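Local coordinates for protein LIN-41 (Caenorhabditis elegans, PDB 4UMG) that controls the onset of developmental plasticity as a TRIM-NHL protein, represented here by its immunoglobulin-like filamin domain, at residues A[5-10]-A[116-121]; A[71-76]-A[111-116]. One frame throughout, in Å; residues are numbered along the deposited sequence.

Interaction 1 of 2, residues A[5-10]-A[116-121]; sequences PCAKNS and KGTPIS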
# COMPACT_ATOMS: atom_id res chain seq x y z
N PRO A 5 14.90 -2.89 -2.88
CA PRO A 5 14.21 -2.29 -1.73
C PRO A 5 14.41 -3.07 -0.44
O PRO A 5 14.73 -4.26 -0.46
CB PRO A 5 12.75 -2.26 -2.18
CG PRO A 5 12.62 -3.43 -3.11
CD PRO A 5 13.93 -3.46 -3.85
N CYS A 6 14.28 -2.36 0.69
CA CYS A 6 14.46 -2.90 2.03
C CYS A 6 13.13 -2.68 2.74
O CYS A 6 12.67 -1.55 2.84
CB CYS A 6 15.60 -2.17 2.73
SG CYS A 6 15.72 -2.48 4.50
N ALA A 7 12.52 -3.76 3.23
CA ALA A 7 11.23 -3.62 3.88
C ALA A 7 11.19 -2.63 5.05
O ALA A 7 10.31 -1.77 5.09
CB ALA A 7 10.72 -4.99 4.33
N LYS A 8 12.13 -2.73 5.99
CA LYS A 8 12.13 -1.86 7.17
C LYS A 8 12.32 -0.40 6.86
O LYS A 8 11.89 0.44 7.66
CB LYS A 8 13.15 -2.33 8.22
CG LYS A 8 14.61 -2.25 7.86
CD LYS A 8 15.40 -3.03 8.91
CE LYS A 8 16.88 -3.06 8.63
NZ LYS A 8 17.57 -3.72 9.78
N ASN A 9 12.97 -0.07 5.72
CA ASN A 9 13.21 1.32 5.36
C ASN A 9 12.15 1.89 4.43
O ASN A 9 12.17 3.10 4.16
CB ASN A 9 14.61 1.52 4.72
CG ASN A 9 15.76 1.27 5.69
OD1 ASN A 9 15.59 1.11 6.91
ND2 ASN A 9 16.97 1.20 5.17
N SER A 10 11.29 1.03 3.89
CA SER A 10 10.19 1.40 2.97
C SER A 10 8.94 1.75 3.78
O SER A 10 8.70 1.14 4.83
CB SER A 10 9.93 0.30 1.95
OG SER A 10 11.13 0.13 1.21
N LYS A 116 10.21 -8.11 -0.57
CA LYS A 116 11.01 -9.35 -0.50
C LYS A 116 10.42 -10.32 0.54
O LYS A 116 11.15 -11.00 1.27
CB LYS A 116 12.49 -9.07 -0.24
CG LYS A 116 13.17 -8.26 -1.33
CD LYS A 116 14.58 -7.91 -0.88
CE LYS A 116 15.30 -7.07 -1.91
NZ LYS A 116 16.56 -6.51 -1.36
N GLY A 117 9.10 -10.31 0.62
CA GLY A 117 8.38 -11.20 1.54
C GLY A 117 8.26 -10.72 2.95
O GLY A 117 7.79 -11.45 3.81
N THR A 118 8.67 -9.48 3.23
CA THR A 118 8.59 -8.94 4.58
C THR A 118 7.70 -7.71 4.63
O THR A 118 7.92 -6.81 3.84
CB THR A 118 10.02 -8.56 5.09
OG1 THR A 118 10.81 -9.75 5.17
CG2 THR A 118 9.99 -7.84 6.45
N PRO A 119 6.77 -7.59 5.61
CA PRO A 119 5.94 -6.37 5.69
C PRO A 119 6.77 -5.11 5.83
O PRO A 119 7.76 -5.11 6.59
CB PRO A 119 5.09 -6.59 6.95
CG PRO A 119 5.02 -8.11 7.09
CD PRO A 119 6.39 -8.58 6.64
N ILE A 120 6.37 -4.03 5.11
CA ILE A 120 7.11 -2.78 5.22
C ILE A 120 6.80 -2.11 6.54
O ILE A 120 5.91 -2.57 7.26
CB ILE A 120 6.85 -1.84 4.03
CG1 ILE A 120 5.34 -1.38 3.95
CG2 ILE A 120 7.35 -2.52 2.74
CD1 ILE A 120 5.08 -0.20 3.01
N SER A 121 7.49 -0.98 6.85
CA SER A 121 7.22 -0.30 8.11
C SER A 121 5.76 0.13 8.16
O SER A 121 5.22 0.65 7.18
CB SER A 121 8.13 0.92 8.27
OG SER A 121 7.82 1.89 7.29
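Ser121 holds the carbonyl of Ser10 with two donors at once, its hydroxyl OG at 2.7 Å from Ser10 O and its backbone N at 3.2 Å. They approach from opposite faces of the carbonyl plane: the amide comes nearly along the C=O axis, whereas OG is tilted 29° out of that plane. With chi1 at 66°, Ser121 OG lies between its own backbone N and carbonyl carbon, from where it reaches the same Ser10 O as the amide. In this filamin repeat, an immunoglobulin-like beta sandwich, the double grip ties the N-terminal loop ahead of strand 11-12 to the beginning of strand 118-130. The same Ser121 N also lies 3.4 Å from Ala7 O, a weak bond. At the other end of the contact, the extended chain of Lys116 carries NZ to 3.0 Å from Pro5 O; NZ is also bonded to Ser3 O, and the ammonium thus spans two backbone carbonyls of the N-terminal segment. Within 5-10 Ser10 OG helps close the turn, alongside the backbone bond from Ser10 N to Ala7 O; OG bonds to Cys6 O at 2.8 Å from above the carbonyl plane and also meets Arg33 N. Packing fills the middle. The methyl of Ala7 points at the other segment and rests on both Thr118 O and Thr118 CG2, with CG2 3.6 Å from Ala7 CB. Beside it, the CG2 branch of Ile120 approaches CB of Ser10, and Ile120 CA makes a CA-H...O contact of 3.4 Å with Ala7 O.

Interaction 2 of 2, residues A[71-76]-A[111-116]; sequences SDVQAF and LNILVK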
# COMPACT_ATOMS: atom_id res chain seq x y z
N SER A 71 9.30 -6.54 -9.10
CA SER A 71 9.02 -7.95 -8.81
C SER A 71 9.21 -8.35 -7.33
O SER A 71 8.78 -9.43 -6.92
CB SER A 71 9.87 -8.85 -9.71
OG SER A 71 11.24 -8.46 -9.72
N ASP A 72 9.84 -7.46 -6.53
CA ASP A 72 10.12 -7.66 -5.11
C ASP A 72 9.02 -7.09 -4.20
O ASP A 72 9.09 -7.26 -2.99
CB ASP A 72 11.46 -7.00 -4.74
CG ASP A 72 12.69 -7.65 -5.33
OD1 ASP A 72 12.87 -8.87 -5.14
OD2 ASP A 72 13.53 -6.92 -5.90
N VAL A 73 8.02 -6.40 -4.78
CA VAL A 73 6.97 -5.74 -4.01
C VAL A 73 5.61 -6.43 -4.23
O VAL A 73 5.20 -6.66 -5.37
CB VAL A 73 6.92 -4.21 -4.34
CG1 VAL A 73 5.78 -3.50 -3.60
CG2 VAL A 73 8.25 -3.53 -4.02
N GLN A 74 4.92 -6.73 -3.13
CA GLN A 74 3.58 -7.33 -3.17
C GLN A 74 2.69 -6.44 -2.31
O GLN A 74 3.12 -5.95 -1.27
CB GLN A 74 3.62 -8.75 -2.59
CG GLN A 74 4.52 -9.71 -3.36
CD GLN A 74 4.43 -11.10 -2.80
OE1 GLN A 74 3.66 -11.93 -3.28
NE2 GLN A 74 5.20 -11.38 -1.76
N ALA A 75 1.46 -6.21 -2.75
CA ALA A 75 0.54 -5.42 -1.94
C ALA A 75 -0.84 -6.07 -2.03
O ALA A 75 -1.26 -6.45 -3.12
CB ALA A 75 0.48 -3.99 -2.45
N PHE A 76 -1.49 -6.25 -0.89
CA PHE A 76 -2.85 -6.74 -0.95
C PHE A 76 -3.76 -5.95 -0.04
O PHE A 76 -3.33 -5.38 0.96
CB PHE A 76 -3.01 -8.23 -0.74
CG PHE A 76 -2.47 -8.67 0.57
CD1 PHE A 76 -3.26 -8.60 1.72
CD2 PHE A 76 -1.22 -9.26 0.65
CE1 PHE A 76 -2.76 -9.04 2.94
CE2 PHE A 76 -0.75 -9.75 1.86
CZ PHE A 76 -1.51 -9.63 2.99
N LEU A 111 -4.73 -3.71 4.91
CA LEU A 111 -3.70 -3.47 3.91
C LEU A 111 -2.42 -4.10 4.38
O LEU A 111 -2.05 -3.94 5.55
CB LEU A 111 -3.46 -1.95 3.80
CG LEU A 111 -2.27 -1.49 2.95
CD1 LEU A 111 -2.44 -1.84 1.46
CD2 LEU A 111 -2.02 -0.00 3.13
N ASN A 112 -1.74 -4.78 3.48
CA ASN A 112 -0.39 -5.28 3.78
C ASN A 112 0.50 -5.07 2.56
O ASN A 112 0.05 -5.30 1.45
CB ASN A 112 -0.36 -6.74 4.30
CG ASN A 112 0.88 -7.05 5.14
OD1 ASN A 112 1.76 -6.21 5.28
ND2 ASN A 112 0.98 -8.24 5.76
N ILE A 113 1.75 -4.57 2.74
CA ILE A 113 2.67 -4.37 1.63
C ILE A 113 3.96 -5.06 2.05
O ILE A 113 4.46 -4.78 3.14
CB ILE A 113 2.89 -2.88 1.32
CG1 ILE A 113 1.55 -2.14 1.09
CG2 ILE A 113 3.85 -2.71 0.12
CD1 ILE A 113 1.63 -0.61 1.49
N LEU A 114 4.43 -6.01 1.23
CA LEU A 114 5.59 -6.84 1.48
C LEU A 114 6.69 -6.54 0.51
O LEU A 114 6.47 -6.51 -0.70
CB LEU A 114 5.24 -8.34 1.35
CG LEU A 114 4.00 -8.92 2.04
CD1 LEU A 114 3.97 -10.44 1.84
CD2 LEU A 114 3.97 -8.64 3.51
N VAL A 115 7.90 -6.31 1.03
CA VAL A 115 9.07 -6.09 0.20
C VAL A 115 9.96 -7.30 0.48
O VAL A 115 10.30 -7.55 1.64
CB VAL A 115 9.78 -4.73 0.51
CG1 VAL A 115 11.24 -4.76 0.06
CG2 VAL A 115 9.04 -3.58 -0.16
N LYS A 116 10.21 -8.11 -0.57
CA LYS A 116 11.01 -9.35 -0.50
C LYS A 116 10.42 -10.32 0.54
O LYS A 116 11.15 -11.00 1.27
CB LYS A 116 12.49 -9.07 -0.24
CG LYS A 116 13.17 -8.26 -1.33
CD LYS A 116 14.58 -7.91 -0.88
CE LYS A 116 15.30 -7.07 -1.91
NZ LYS A 116 16.56 -6.51 -1.36
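Lys116 N donates to Asp72 O over 2.8 Å, in the carbonyl plane and almost straight at 175°, closing one end of an antiparallel ladder between strands 73-78 and 107-115 of the filamin sandwich. Gln74 and Leu114 form a hydrogen-bonded pair through both their amides, as do Phe76 and Asn112; Val73-Val115 and Ala75-Ile113 are the non-hydrogen-bonded pairs between and beyond them. Side chains alternate accordingly. Val73, Ala75, Ile113 and Val115 share the face turned to the sandwich interior, where Val73 CG2 meets Val115 CG2 at 3.9 Å and where Met89 of strand 84-91 and Val30 of strand 26-31 join them. On the other face, Phe76 CG sits between the backbone N and carbonyl carbon (chi1 59°), which swings the ring across the strand gap and over its neighbour. Asn112 CB lies against one ring face, 3.4 Å from Phe76 CZ, with the ring and amide planes 73° apart. An alanine in place of Phe76 would probably leave Asn112 CB without its aromatic cover and open a gap beside it. Main-chain bonds therefore set the register, and side chains divide it into a wholly aliphatic face and a mixed one of Gln74, Leu114, Phe76 and Asn112.

Both contacts are partly buried. Interaction 2, regular sheet pairing, lies nearer the domain centre, its buried side formed by Val73, Ile113 and Val115; interaction 1 packs at one end of the sandwich, by the turn between strands 107-115 and 118-130, and buries Pro5, Ala7, Ser10 and Ile120. Strand 107-115 connects them: it pairs with strands 73-78 and 118-130, and Ile120 N lies 2.8 Å from Ile113 O in a probable hydrogen bond. Val115 joins the apolar parts, its CG2 packing on Ile120 CG2. Lys116 belongs to both, giving its amide to the 71-76/111-116 ladder and its ammonium to the 5-10 loop. Repeated main-chain bonds hold interaction 2, whereas side-chain donors do much of the work in interaction 1.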